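PDB 6O59: germination protein, which probably senses germinants as part of the GerK3 spore germinant receptor, this chain being the N-terminal domain of its A subunit. Local coordinates for residues K18-N23 / D96-L101; I44-G49 / A55-L60. One frame throughout, in Å; residues are numbered along the deposited sequence.

Both contacts belong to the N-terminal half of the chain, built round the antiparallel sheet that includes strands 27-34, 40-47, 110-114, 120-124 and 91-95, and their centres lie about 18 Å apart. Interaction 1 joins two helices, the end of 10-20 and the start of 98-106; interaction 2 joins strand 40-47 to helix 54-62, so the two share no element. The chemistry follows the setting. Interaction 1 is partly buried and consists of a single lysine laid over a tryptophan face, whereas the four touching residues of interaction 2 are all buried and combine an aliphatic cluster with a tyrosine and a glutamine whose amide oxygen is tied to R30.

Interaction 1 of 2, residues K18-N23 / D96-L101; sequences KEKTGN and DNWNDL
K20 reaches across from the last turn of helix 10-20 and lays its side chain over one face of the W98 indole, the two side chains crossing at about a right angle. The contact is made by the far half of the lysine. CD comes near the six-membered ring, 4.1 Å from W98 CE3, while K20 CE stands over the five-membered ring, 4.2 Å from its centroid and 16° off the normal: a CH-pi contact, displaced toward the rim of the indole. The ammonium group follows over the same ring, with K20 NZ 4.8 Å from the five-membered-ring centroid and 24° off the normal, which makes this a cation-pi pair as well. The lysine runs nearly straight through CG and CD, then bends at its last torsion (chi4 -68°). That bend keeps NZ above the five-membered ring instead of letting it run on past the indole. W98 is buried and K20 only partly so. CD and CE of the lysine cover part of one face of the indole.

W98 follows the N-cap position N97 and opens helix 98-106; one turn is closed by the backbone bond from L101 N to N97 O. N13, L16 and I17 of helix 10-20 also touch the indole, as does L6 in the loop before that helix, while K20 and T21 rest on L102. The contact joins the C-terminal end of helix 10-20, just ahead of strand 27-34, to the first turn of helix 98-106, which follows strand 91-95.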
loop_
_atom_site.group_PDB
_atom_site.type_symbol
_atom_site.label_atom_id
_atom_site.label_comp_id
_atom_site.label_asym_id
_atom_site.label_seq_id
_atom_site.Cartn_x
_atom_site.Cartn_y
_atom_site.Cartn_z
ATOM N N LYS A 18 -7.830 -7.157 -2.565
ATOM C CA LYS A 18 -8.487 -6.052 -1.867
ATOM C C LYS A 18 -8.871 -6.471 -0.430
ATOM O O LYS A 18 -8.651 -5.721 0.524
ATOM C CB LYS A 18 -9.727 -5.583 -2.653
ATOM C CG LYS A 18 -9.415 -4.985 -4.026
ATOM C CD LYS A 18 -10.634 -4.298 -4.635
ATOM C CE LYS A 18 -10.640 -4.331 -6.148
ATOM N NZ LYS A 18 -11.194 -5.610 -6.682
ATOM N N GLU A 19 -9.395 -7.694 -0.296
ATOM C CA GLU A 19 -9.822 -8.326 0.940
ATOM C C GLU A 19 -8.625 -8.513 1.893
ATOM O O GLU A 19 -8.662 -8.067 3.047
ATOM C CB GLU A 19 -10.428 -9.685 0.568
ATOM C CG GLU A 19 -11.498 -10.241 1.481
ATOM C CD GLU A 19 -11.895 -11.652 1.083
ATOM O OE1 GLU A 19 -12.641 -11.807 0.086
ATOM O OE2 GLU A 19 -11.441 -12.605 1.759
ATOM N N LYS A 20 -7.552 -9.138 1.375
ATOM C CA LYS A 20 -6.358 -9.524 2.111
ATOM C C LYS A 20 -5.470 -8.355 2.499
ATOM O O LYS A 20 -4.854 -8.398 3.571
ATOM C CB LYS A 20 -5.574 -10.566 1.311
ATOM C CG LYS A 20 -6.276 -11.933 1.372
ATOM C CD LYS A 20 -5.817 -12.926 0.316
ATOM C CE LYS A 20 -6.533 -14.249 0.445
ATOM N NZ LYS A 20 -6.150 -14.993 1.679
ATOM N N THR A 21 -5.425 -7.311 1.658
ATOM C CA THR A 21 -4.617 -6.102 1.881
ATOM C C THR A 21 -5.447 -4.956 2.528
ATOM O O THR A 21 -4.970 -3.832 2.616
ATOM C CB THR A 21 -3.998 -5.657 0.564
ATOM O OG1 THR A 21 -5.055 -5.307 -0.343
ATOM C CG2 THR A 21 -3.043 -6.707 -0.039
ATOM N N GLY A 22 -6.659 -5.264 2.974
ATOM C CA GLY A 22 -7.568 -4.349 3.659
ATOM C C GLY A 22 -8.064 -3.147 2.891
ATOM O O GLY A 22 -8.459 -2.145 3.508
ATOM N N ASN A 23 -8.093 -3.263 1.538
ATOM C CA ASN A 23 -8.494 -2.229 0.575
ATOM C C ASN A 23 -7.626 -0.980 0.819
ATOM O O ASN A 23 -8.140 0.142 0.929
ATOM C CB ASN A 23 -10.004 -1.939 0.665
ATOM C CG ASN A 23 -10.750 -2.217 -0.614
ATOM O OD1 ASN A 23 -10.670 -1.455 -1.600
ATOM N ND2 ASN A 23 -11.500 -3.317 -0.624
ATOM N N ASP A 96 1.854 -19.086 -7.547
ATOM C CA ASP A 96 0.680 -19.962 -7.759
ATOM C C ASP A 96 -0.091 -20.267 -6.437
ATOM O O ASP A 96 -0.908 -21.194 -6.382
ATOM C CB ASP A 96 1.094 -21.275 -8.466
ATOM C CG ASP A 96 1.934 -22.228 -7.638
ATOM O OD1 ASP A 96 2.711 -21.748 -6.774
ATOM O OD2 ASP A 96 1.828 -23.452 -7.859
ATOM N N ASN A 97 0.169 -19.451 -5.394
ATOM C CA ASN A 97 -0.453 -19.493 -4.071
ATOM C C ASN A 97 -0.421 -18.079 -3.482
ATOM O O ASN A 97 0.384 -17.246 -3.935
ATOM C CB ASN A 97 0.208 -20.527 -3.157
ATOM C CG ASN A 97 1.526 -20.117 -2.569
ATOM O OD1 ASN A 97 2.566 -20.151 -3.229
ATOM N ND2 ASN A 97 1.503 -19.738 -1.306
ATOM N N TRP A 98 -1.332 -17.788 -2.523
ATOM C CA TRP A 98 -1.497 -16.450 -1.932
ATOM C C TRP A 98 -0.276 -15.936 -1.161
ATOM O O TRP A 98 0.045 -14.749 -1.298
ATOM C CB TRP A 98 -2.753 -16.373 -1.052
ATOM C CG TRP A 98 -3.985 -16.390 -1.900
ATOM C CD1 TRP A 98 -4.797 -17.459 -2.131
ATOM C CD2 TRP A 98 -4.395 -15.369 -2.824
ATOM N NE1 TRP A 98 -5.742 -17.142 -3.077
ATOM C CE2 TRP A 98 -5.519 -15.864 -3.521
ATOM C CE3 TRP A 98 -3.945 -14.063 -3.101
ATOM C CZ2 TRP A 98 -6.199 -15.105 -4.477
ATOM C CZ3 TRP A 98 -4.616 -13.314 -4.051
ATOM C CH2 TRP A 98 -5.730 -13.833 -4.727
ATOM N N ASN A 99 0.411 -16.806 -0.385
ATOM C CA ASN A 99 1.571 -16.421 0.411
ATOM C C ASN A 99 2.663 -15.792 -0.464
ATOM O O ASN A 99 3.099 -14.663 -0.183
ATOM C CB ASN A 99 2.118 -17.611 1.185
ATOM C CG ASN A 99 2.454 -17.286 2.615
ATOM O OD1 ASN A 99 3.461 -16.615 2.910
ATOM N ND2 ASN A 99 1.609 -17.754 3.534
ATOM N N ASP A 100 3.052 -16.506 -1.553
ATOM C CA ASP A 100 4.073 -16.088 -2.519
ATOM C C ASP A 100 3.675 -14.817 -3.258
ATOM O O ASP A 100 4.511 -13.924 -3.444
ATOM C CB ASP A 100 4.344 -17.217 -3.522
ATOM C CG ASP A 100 5.117 -18.391 -2.966
ATOM O OD1 ASP A 100 5.616 -18.290 -1.816
ATOM O OD2 ASP A 100 5.237 -19.412 -3.682
ATOM N N LEU A 101 2.401 -14.739 -3.675
ATOM C CA LEU A 101 1.847 -13.575 -4.368
ATOM C C LEU A 101 1.951 -12.347 -3.475
ATOM O O LEU A 101 2.545 -11.343 -3.874
ATOM C CB LEU A 101 0.371 -13.831 -4.771
ATOM C CG LEU A 101 -0.348 -12.714 -5.534
ATOM C CD1 LEU A 101 -1.218 -13.286 -6.612
ATOM C CD2 LEU A 101 -1.202 -11.866 -4.615
#

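Interaction 2 of 2, residues I44-G49 / A55-L60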
loop_
_atom_site.group_PDB
_atom_site.type_symbol
_atom_site.label_atom_id
_atom_site.label_comp_id
_atom_site.label_asym_id
_atom_site.label_seq_id
_atom_site.Cartn_x
_atom_site.Cartn_y
_atom_site.Cartn_z
ATOM N N ILE A 44 -2.527 -5.073 -13.826
ATOM C CA ILE A 44 -1.246 -4.790 -13.168
ATOM C C ILE A 44 -1.573 -4.400 -11.733
ATOM O O ILE A 44 -2.383 -3.488 -11.510
ATOM C CB ILE A 44 -0.332 -3.723 -13.832
ATOM C CG1 ILE A 44 -0.521 -3.654 -15.361
ATOM C CG2 ILE A 44 1.140 -3.959 -13.427
ATOM C CD1 ILE A 44 0.215 -2.493 -16.067
ATOM N N VAL A 45 -0.982 -5.106 -10.766
ATOM C CA VAL A 45 -1.194 -4.817 -9.349
ATOM C C VAL A 45 0.159 -4.492 -8.737
ATOM O O VAL A 45 1.072 -5.320 -8.804
ATOM C CB VAL A 45 -1.931 -5.949 -8.562
ATOM C CG1 VAL A 45 -2.220 -5.515 -7.125
ATOM C CG2 VAL A 45 -3.226 -6.369 -9.249
ATOM N N TYR A 46 0.285 -3.300 -8.127
ATOM C CA TYR A 46 1.521 -2.868 -7.483
ATOM C C TYR A 46 1.260 -1.870 -6.340
ATOM O O TYR A 46 0.242 -1.177 -6.351
ATOM C CB TYR A 46 2.482 -2.254 -8.529
ATOM C CG TYR A 46 1.992 -0.978 -9.178
ATOM C CD1 TYR A 46 1.140 -1.015 -10.281
ATOM C CD2 TYR A 46 2.404 0.267 -8.710
ATOM C CE1 TYR A 46 0.683 0.160 -10.879
ATOM C CE2 TYR A 46 1.943 1.447 -9.290
ATOM C CZ TYR A 46 1.089 1.390 -10.380
ATOM O OH TYR A 46 0.658 2.560 -10.964
ATOM N N ILE A 47 2.209 -1.772 -5.378
ATOM C CA ILE A 47 2.161 -0.794 -4.277
ATOM C C ILE A 47 2.882 0.480 -4.748
ATOM O O ILE A 47 4.069 0.442 -5.092
ATOM C CB ILE A 47 2.729 -1.303 -2.901
ATOM C CG1 ILE A 47 1.997 -2.546 -2.381
ATOM C CG2 ILE A 47 2.701 -0.207 -1.844
ATOM C CD1 ILE A 47 2.711 -3.161 -1.299
ATOM N N GLU A 48 2.149 1.597 -4.729
ATOM C CA GLU A 48 2.577 2.937 -5.079
ATOM C C GLU A 48 3.856 3.360 -4.327
ATOM O O GLU A 48 3.960 3.189 -3.099
ATOM C CB GLU A 48 1.435 3.910 -4.715
ATOM C CG GLU A 48 0.896 4.783 -5.832
ATOM C CD GLU A 48 -0.410 5.484 -5.492
ATOM O OE1 GLU A 48 -0.630 5.810 -4.300
ATOM O OE2 GLU A 48 -1.219 5.714 -6.423
ATOM N N GLY A 49 4.801 3.909 -5.084
ATOM C CA GLY A 49 6.030 4.501 -4.572
ATOM C C GLY A 49 7.161 3.610 -4.127
ATOM O O GLY A 49 8.198 4.132 -3.713
ATOM N N ALA A 55 8.257 1.738 -17.518
ATOM C CA ALA A 55 8.587 0.896 -18.685
ATOM C C ALA A 55 7.663 -0.351 -18.833
ATOM O O ALA A 55 7.230 -0.645 -19.947
ATOM C CB ALA A 55 10.040 0.461 -18.616
ATOM N N ILE A 56 7.345 -1.045 -17.720
ATOM C CA ILE A 56 6.492 -2.243 -17.696
ATOM C C ILE A 56 5.029 -1.843 -17.970
ATOM O O ILE A 56 4.390 -2.449 -18.849
ATOM C CB ILE A 56 6.669 -3.049 -16.381
ATOM C CG1 ILE A 56 8.088 -3.667 -16.346
ATOM C CG2 ILE A 56 5.576 -4.146 -16.229
ATOM C CD1 ILE A 56 8.632 -4.025 -14.981
ATOM N N GLN A 57 4.528 -0.804 -17.259
ATOM C CA GLN A 57 3.184 -0.254 -17.464
ATOM C C GLN A 57 3.024 0.237 -18.902
ATOM O O GLN A 57 2.013 -0.053 -19.530
ATOM C CB GLN A 57 2.907 0.884 -16.489
ATOM C CG GLN A 57 2.733 0.401 -15.055
ATOM C CD GLN A 57 2.121 1.471 -14.210
ATOM O OE1 GLN A 57 0.960 1.837 -14.386
ATOM N NE2 GLN A 57 2.890 2.005 -13.284
ATOM N N ASP A 58 4.048 0.921 -19.440
ATOM C CA ASP A 58 4.092 1.416 -20.812
ATOM C C ASP A 58 3.897 0.273 -21.786
ATOM O O ASP A 58 3.042 0.362 -22.668
ATOM C CB ASP A 58 5.439 2.114 -21.095
ATOM C CG ASP A 58 5.615 3.497 -20.497
ATOM O OD1 ASP A 58 4.717 3.941 -19.748
ATOM O OD2 ASP A 58 6.655 4.138 -20.780
ATOM N N TYR A 59 4.677 -0.818 -21.601
ATOM C CA TYR A 59 4.628 -1.997 -22.458
ATOM C C TYR A 59 3.217 -2.597 -22.446
ATOM O O TYR A 59 2.601 -2.743 -23.502
ATOM C CB TYR A 59 5.683 -3.037 -22.016
ATOM C CG TYR A 59 5.473 -4.414 -22.619
ATOM C CD1 TYR A 59 4.740 -5.390 -21.944
ATOM C CD2 TYR A 59 6.000 -4.739 -23.867
ATOM C CE1 TYR A 59 4.496 -6.636 -22.517
ATOM C CE2 TYR A 59 5.789 -5.995 -24.436
ATOM C CZ TYR A 59 5.038 -6.943 -23.757
ATOM O OH TYR A 59 4.831 -8.188 -24.306
ATOM N N LEU A 60 2.708 -2.898 -21.236
ATOM C CA LEU A 60 1.426 -3.537 -21.011
ATOM C C LEU A 60 0.240 -2.684 -21.415
ATOM O O LEU A 60 -0.569 -3.137 -22.229
ATOM C CB LEU A 60 1.302 -3.934 -19.536
ATOM C CG LEU A 60 2.205 -5.093 -19.082
ATOM C CD1 LEU A 60 2.155 -5.263 -17.573
ATOM C CD2 LEU A 60 1.860 -6.415 -19.812
#
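I44 and L60 meet through the ends of their side chains: I44 CD1 lies 3.7 Å from L60 CD1. L60 CB, 3.9 Å from I44 CD1, extends the same apolar patch, and the I44 methyl also touches the aliphatic part of Q57, with I44 CD1 4.0 Å from Q57 CG. Beside this patch the glutamine carries its amide to Y46. The two side chains cross at about a right angle, the tyrosine ring and the amide planes being turned 50° apart, and Q57 NE2 approaches the ring obliquely at the phenol end, 3.5 Å from Y46 CZ. The hydroxyl is near too, with Y46 OH 3.3 Å from Q57 NE2.

Q57 CB does not point straight at the strand; an extended chain beyond CG brings the amide over to the tyrosine. What fixes that amide is R30 on the adjacent strand 27-34, whose NE donates a hydrogen bond to Q57 OE1. CG of Y46 sits between its backbone N and carbonyl carbon (chi1 65°), which turns the phenol end to Q57, and V28, S110 and N53 pack round the ring. F32, on the same strand as R30, touches both I44 and L60, and L112 of strand 110-114 adds to the cover of L60.

I44 and Y46 face helix 54-62, while V45 and I47, alternating with them, face the other side, toward L105 and M106 of helix 98-106. The axis of 55-60 runs 10.9 Å from that of strand segment 44-47, nearly antiparallel to it at 163°. The motif is a β-hairpin, 27-34 and 40-47, followed by a helix packed back on the antiparallel sheet, with helix 54-62 along one face and 98-106 on the other. The chain's second sheet has the same 1-2-4-5-3 strand order.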